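Local coordinates for protein gamma-glutamyltranspeptidase (Ggt) (PDB 5BPK) that probably cleaves the gamma-glutamyl bond of glutathione and related compounds and passes the glutamyl group to water or to an amino acceptor, at residues T1-A7 with V88-G93; A13-T19 with M74-I78. One frame throughout, in Å; residues are numbered along the deposited sequence.

How the contacts relate
The two contacts lie side by side, their centres about 5 Å apart, and each packs one strand of the N-terminal hairpin (2-8 and 13-19) against one strand, and the loop beside it, of a second hairpin (77-81 and 84-89). Contact 2 is nested along the chain inside the loop that contact 1 closes. His3 joins them: its ND1 lies 2.7 Å from Thr17 OG1, a probable hydrogen bond, while Tyr4 N meets Val16 O at 2.8 Å within the sheet. At one end both reach the inhibitor, which is covalently attached to Thr1 OG1 in contact 1 and touched by Thr19 and Met74 in contact 2.

Contact 1 (T1-A7 with V88-G93); sequences TTHYSVA and VVGSPG. With 4UD ((2S)-amino[(5S)-4,5-dihydro-1,2-oxazol-5-yl]acetic acid), chain O.
A chi1 of -178° swings the His3 ring away from its own backbone N, and a chi2 of 78° lays the flat of the imidazole over the backbone of Gly90. Gly90 CA sits 3.3 Å from the ring centroid and almost exactly on the ring normal, a CH-pi contact over one face; having no side chain, Gly90 offers its CA directly to the ring. The rotation of the ring is fixed at both nitrogens. NE2 donates to Ser5 OG at 2.9 Å, nearly in the ring plane but bent (131° at the hydrogen), while ND1 is held by its partner Thr17 on strand 13-19. Ser5 OG, set beside its own backbone N, has a further partner in Asn165 O, while Ser5 CB rests 3.7 Å from Val88 CG1.

The two segments run antiparallel without a hydrogen bond between them: strand 2-8 and the end of strand 84-89, with the loop that follows, belong to separate layers that face each other through side chains, as in the Ntn-hydrolase fold. Strand 2-8 pairs with 13-19 and with a strand of the other chain, whereas Val88 bonds through its backbone to Ile167 and Val89 to Thr77. On the far side of 88-93, Val89 packs on helix 96-109.

Thr1, the N-terminal residue that serves as nucleophile in this family, is captured here with OG1 bonded to inhibitor atom C3 at 1.3 Å. The Pro92 ring lies against its backbone, CG 3.7 Å from Thr1 O, and Gly93 N comes within 3.5 Å of inhibitor atom N1. Behind them Ser91 OG donates to Pro92 O at 2.7 Å, in the carbonyl plane on a lone pair, and is also hydrogen-bonded to Asp163 N.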
# COMPACT_ATOMS: atom_id res chain seq x y z
N THR B 1 5.38 -2.05 3.27
CA THR B 1 4.56 -0.95 2.69
C THR B 1 4.39 0.23 3.62
O THR B 1 4.54 0.12 4.84
CB THR B 1 3.16 -1.41 2.42
OG1 THR B 1 3.08 -2.81 2.73
CG2 THR B 1 2.73 -1.11 0.99
N THR B 2 4.01 1.36 3.05
CA THR B 2 3.66 2.51 3.86
C THR B 2 2.69 3.39 3.07
O THR B 2 2.73 3.43 1.85
CB THR B 2 4.94 3.29 4.29
OG1 THR B 2 4.64 4.15 5.40
CG2 THR B 2 5.54 4.10 3.14
N HIS B 3 1.75 4.00 3.79
CA HIS B 3 0.75 4.87 3.18
C HIS B 3 0.89 6.30 3.70
O HIS B 3 1.10 6.51 4.89
CB HIS B 3 -0.68 4.40 3.48
CG HIS B 3 -1.70 5.26 2.82
ND1 HIS B 3 -1.99 5.14 1.49
CD2 HIS B 3 -2.38 6.35 3.26
CE1 HIS B 3 -2.82 6.10 1.13
NE2 HIS B 3 -3.08 6.84 2.20
N TYR B 4 0.75 7.27 2.81
CA TYR B 4 0.63 8.66 3.24
C TYR B 4 -0.49 9.41 2.52
O TYR B 4 -0.85 9.07 1.41
CB TYR B 4 1.98 9.35 3.15
CG TYR B 4 2.65 9.46 1.79
CD1 TYR B 4 3.56 8.49 1.34
CD2 TYR B 4 2.44 10.58 0.99
CE1 TYR B 4 4.20 8.62 0.11
CE2 TYR B 4 3.08 10.72 -0.25
CZ TYR B 4 3.97 9.75 -0.67
OH TYR B 4 4.60 9.93 -1.89
N SER B 5 -1.03 10.42 3.20
CA SER B 5 -2.23 11.12 2.80
C SER B 5 -1.98 12.61 2.90
O SER B 5 -1.43 13.09 3.91
CB SER B 5 -3.39 10.73 3.72
OG SER B 5 -3.77 9.36 3.56
N VAL B 6 -2.41 13.35 1.87
CA VAL B 6 -2.22 14.79 1.82
C VAL B 6 -3.50 15.47 1.33
O VAL B 6 -4.12 15.00 0.38
CB VAL B 6 -1.06 15.21 0.87
CG1 VAL B 6 -0.74 16.70 1.04
CG2 VAL B 6 0.21 14.35 1.10
N ALA B 7 -3.87 16.57 1.96
CA ALA B 7 -4.97 17.41 1.48
C ALA B 7 -4.60 18.87 1.68
O ALA B 7 -4.13 19.23 2.77
CB ALA B 7 -6.26 17.07 2.20
N VAL B 88 -9.31 11.02 3.11
CA VAL B 88 -8.13 10.54 2.41
C VAL B 88 -7.56 9.43 3.28
O VAL B 88 -7.22 9.64 4.44
CB VAL B 88 -7.09 11.66 2.19
CG1 VAL B 88 -5.99 11.20 1.20
CG2 VAL B 88 -7.78 12.94 1.70
N VAL B 89 -7.50 8.22 2.74
CA VAL B 89 -7.21 7.05 3.56
C VAL B 89 -6.46 5.97 2.78
O VAL B 89 -6.58 5.84 1.57
CB VAL B 89 -8.52 6.51 4.18
CG1 VAL B 89 -9.46 6.04 3.11
CG2 VAL B 89 -8.24 5.43 5.22
N GLY B 90 -5.67 5.19 3.52
CA GLY B 90 -4.95 4.06 2.97
C GLY B 90 -4.13 3.41 4.06
O GLY B 90 -4.09 3.91 5.19
N SER B 91 -3.51 2.27 3.73
CA SER B 91 -2.75 1.50 4.69
C SER B 91 -1.85 0.49 4.01
O SER B 91 -2.15 0.06 2.89
CB SER B 91 -3.70 0.70 5.60
OG SER B 91 -3.02 -0.02 6.61
N PRO B 92 -0.75 0.11 4.68
CA PRO B 92 -0.04 -1.10 4.34
C PRO B 92 -0.70 -2.33 4.95
O PRO B 92 -1.71 -2.21 5.64
CB PRO B 92 1.33 -0.86 4.98
CG PRO B 92 1.05 -0.06 6.17
CD PRO B 92 -0.06 0.86 5.74
N GLY B 93 -0.15 -3.51 4.67
CA GLY B 93 -0.66 -4.75 5.26
C GLY B 93 -0.90 -5.89 4.30
O GLY B 93 -1.50 -6.88 4.69
C3 4UD O . 2.50 -3.50 1.75
C4 4UD O . 2.12 -4.33 -0.28
C5 4UD O . 3.17 -4.45 0.81
C6 4UD O . 1.95 -5.56 -1.18
C8 4UD O . 0.93 -5.19 -2.23
O9 4UD O . 1.26 -4.56 -3.21
O10 4UD O . -0.36 -5.54 -2.09
N7 4UD O . 3.21 -5.89 -1.85
O2 4UD O . 0.88 -4.12 0.40
N1 4UD O . 1.25 -3.38 1.45

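Contact 2 (A13-T19 with M74-I78); sequences AVSVTYT and MSPTI. With 4UD ((2S)-amino[(5S)-4,5-dihydro-1,2-oxazol-5-yl]acetic acid), chain O.
Thr17 and Met74 meet at an oblique angle, the methyl CG2 of the threonine set against the thioether, with SD only 3.4 Å away. The methionine chain is extended through chi2 and then bends at chi3 (-76°), which carries CE past Thr17 to Thr19, where it lies 3.7 Å from CG2. The other branch of Thr17 is turned toward Pro76: OG1 is 3.5 Å from the proline CB. That hydroxyl, whose protein partner is His3, is also hydrogen-bonded to a water at 2.8 Å, which in turn accepts from Ser75 N at 2.9 Å, so water bridges the two segments where no clear direct hydrogen bond does.

Strand 13-19 here faces the start of strand 77-81 and the loop leading into it, which run antiparallel to it in the other layer of the Ntn-hydrolase sandwich. Each layer continues across the subunit interface, where strands of the other chain pair with both segments. Further along, Pro76 CB presses on the backbone at Ser15 O, and Ile78 reaches across with its terminal methyl, CD1 standing 4.0 Å from Ala13 CB.

At the opposite end the packing borders the inhibitor. Met74 CE is 3.6 Å from its carboxylate atom O9, and Thr19 OG1, hydrogen-bonded to Asn21 N, lies 3.4 Å from ring atom C5.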
# COMPACT_ATOMS: atom_id res chain seq x y z
N ALA B 13 -6.35 16.51 -3.16
CA ALA B 13 -5.98 15.46 -2.22
C ALA B 13 -5.24 14.36 -2.95
O ALA B 13 -5.56 14.04 -4.10
CB ALA B 13 -7.21 14.90 -1.51
N VAL B 14 -4.24 13.79 -2.27
CA VAL B 14 -3.35 12.79 -2.83
C VAL B 14 -3.20 11.69 -1.78
O VAL B 14 -2.82 11.96 -0.63
CB VAL B 14 -1.97 13.39 -3.16
CG1 VAL B 14 -1.07 12.35 -3.79
CG2 VAL B 14 -2.11 14.60 -4.10
N SER B 15 -3.48 10.46 -2.18
CA SER B 15 -3.41 9.30 -1.31
C SER B 15 -2.43 8.33 -1.96
O SER B 15 -2.66 7.86 -3.08
CB SER B 15 -4.80 8.70 -1.18
OG SER B 15 -4.85 7.76 -0.13
N VAL B 16 -1.29 8.10 -1.29
CA VAL B 16 -0.19 7.34 -1.88
C VAL B 16 0.14 6.13 -1.01
O VAL B 16 0.44 6.28 0.18
CB VAL B 16 1.09 8.18 -2.00
CG1 VAL B 16 2.21 7.33 -2.65
CG2 VAL B 16 0.84 9.48 -2.78
N THR B 17 0.05 4.93 -1.59
CA THR B 17 0.60 3.74 -0.96
C THR B 17 1.74 3.25 -1.82
O THR B 17 1.59 3.05 -3.05
CB THR B 17 -0.44 2.61 -0.77
OG1 THR B 17 -1.70 3.13 -0.35
CG2 THR B 17 0.06 1.58 0.27
N TYR B 18 2.90 3.06 -1.21
CA TYR B 18 4.05 2.57 -1.97
C TYR B 18 4.95 1.71 -1.10
O TYR B 18 4.76 1.63 0.13
CB TYR B 18 4.76 3.72 -2.71
CG TYR B 18 5.81 4.52 -1.94
CD1 TYR B 18 5.71 4.78 -0.58
CD2 TYR B 18 6.90 5.07 -2.62
CE1 TYR B 18 6.68 5.51 0.10
CE2 TYR B 18 7.88 5.80 -1.95
CZ TYR B 18 7.77 6.01 -0.59
OH TYR B 18 8.73 6.72 0.09
N THR B 19 5.88 1.00 -1.73
CA THR B 19 6.44 -0.18 -1.09
C THR B 19 7.60 -0.81 -1.83
O THR B 19 7.75 -0.63 -3.04
CB THR B 19 5.31 -1.26 -0.96
OG1 THR B 19 5.71 -2.30 -0.06
CG2 THR B 19 4.95 -1.84 -2.33
N MET B 74 -2.97 -2.91 -2.60
CA MET B 74 -2.91 -1.52 -2.13
C MET B 74 -4.15 -0.73 -2.56
O MET B 74 -4.60 -0.81 -3.72
CB MET B 74 -1.61 -0.82 -2.57
CG MET B 74 -0.37 -1.42 -1.87
SD MET B 74 1.19 -0.57 -2.15
CE MET B 74 1.62 -1.07 -3.82
N SER B 75 -4.71 -0.01 -1.60
CA SER B 75 -6.01 0.63 -1.73
C SER B 75 -5.98 2.11 -1.32
O SER B 75 -6.78 2.54 -0.48
CB SER B 75 -7.03 -0.09 -0.86
OG SER B 75 -7.09 -1.47 -1.17
N PRO B 76 -5.06 2.89 -1.91
CA PRO B 76 -5.12 4.32 -1.61
C PRO B 76 -6.46 4.83 -2.08
O PRO B 76 -6.88 4.52 -3.20
CB PRO B 76 -3.95 4.91 -2.39
CG PRO B 76 -3.71 3.94 -3.53
CD PRO B 76 -4.06 2.58 -2.96
N THR B 77 -7.15 5.56 -1.22
CA THR B 77 -8.55 5.90 -1.42
C THR B 77 -8.85 7.33 -1.02
O THR B 77 -8.31 7.86 -0.03
CB THR B 77 -9.45 4.92 -0.63
OG1 THR B 77 -9.18 3.58 -1.07
CG2 THR B 77 -10.95 5.21 -0.81
N ILE B 78 -9.76 7.94 -1.77
CA ILE B 78 -10.34 9.23 -1.44
C ILE B 78 -11.86 9.06 -1.45
O ILE B 78 -12.42 8.49 -2.39
CB ILE B 78 -9.91 10.32 -2.43
CG1 ILE B 78 -8.39 10.54 -2.35
CG2 ILE B 78 -10.66 11.62 -2.16
CD1 ILE B 78 -7.83 11.43 -3.44
C3 4UD O . 2.50 -3.50 1.75
C4 4UD O . 2.12 -4.33 -0.28
C5 4UD O . 3.17 -4.45 0.81
C6 4UD O . 1.95 -5.56 -1.18
C8 4UD O . 0.93 -5.19 -2.23
O9 4UD O . 1.26 -4.56 -3.21
O10 4UD O . -0.36 -5.54 -2.09
N7 4UD O . 3.21 -5.89 -1.85
O2 4UD O . 0.88 -4.12 0.40
N1 4UD O . 1.25 -3.38 1.45
O HOH W 1 -3.38 1.16 0.72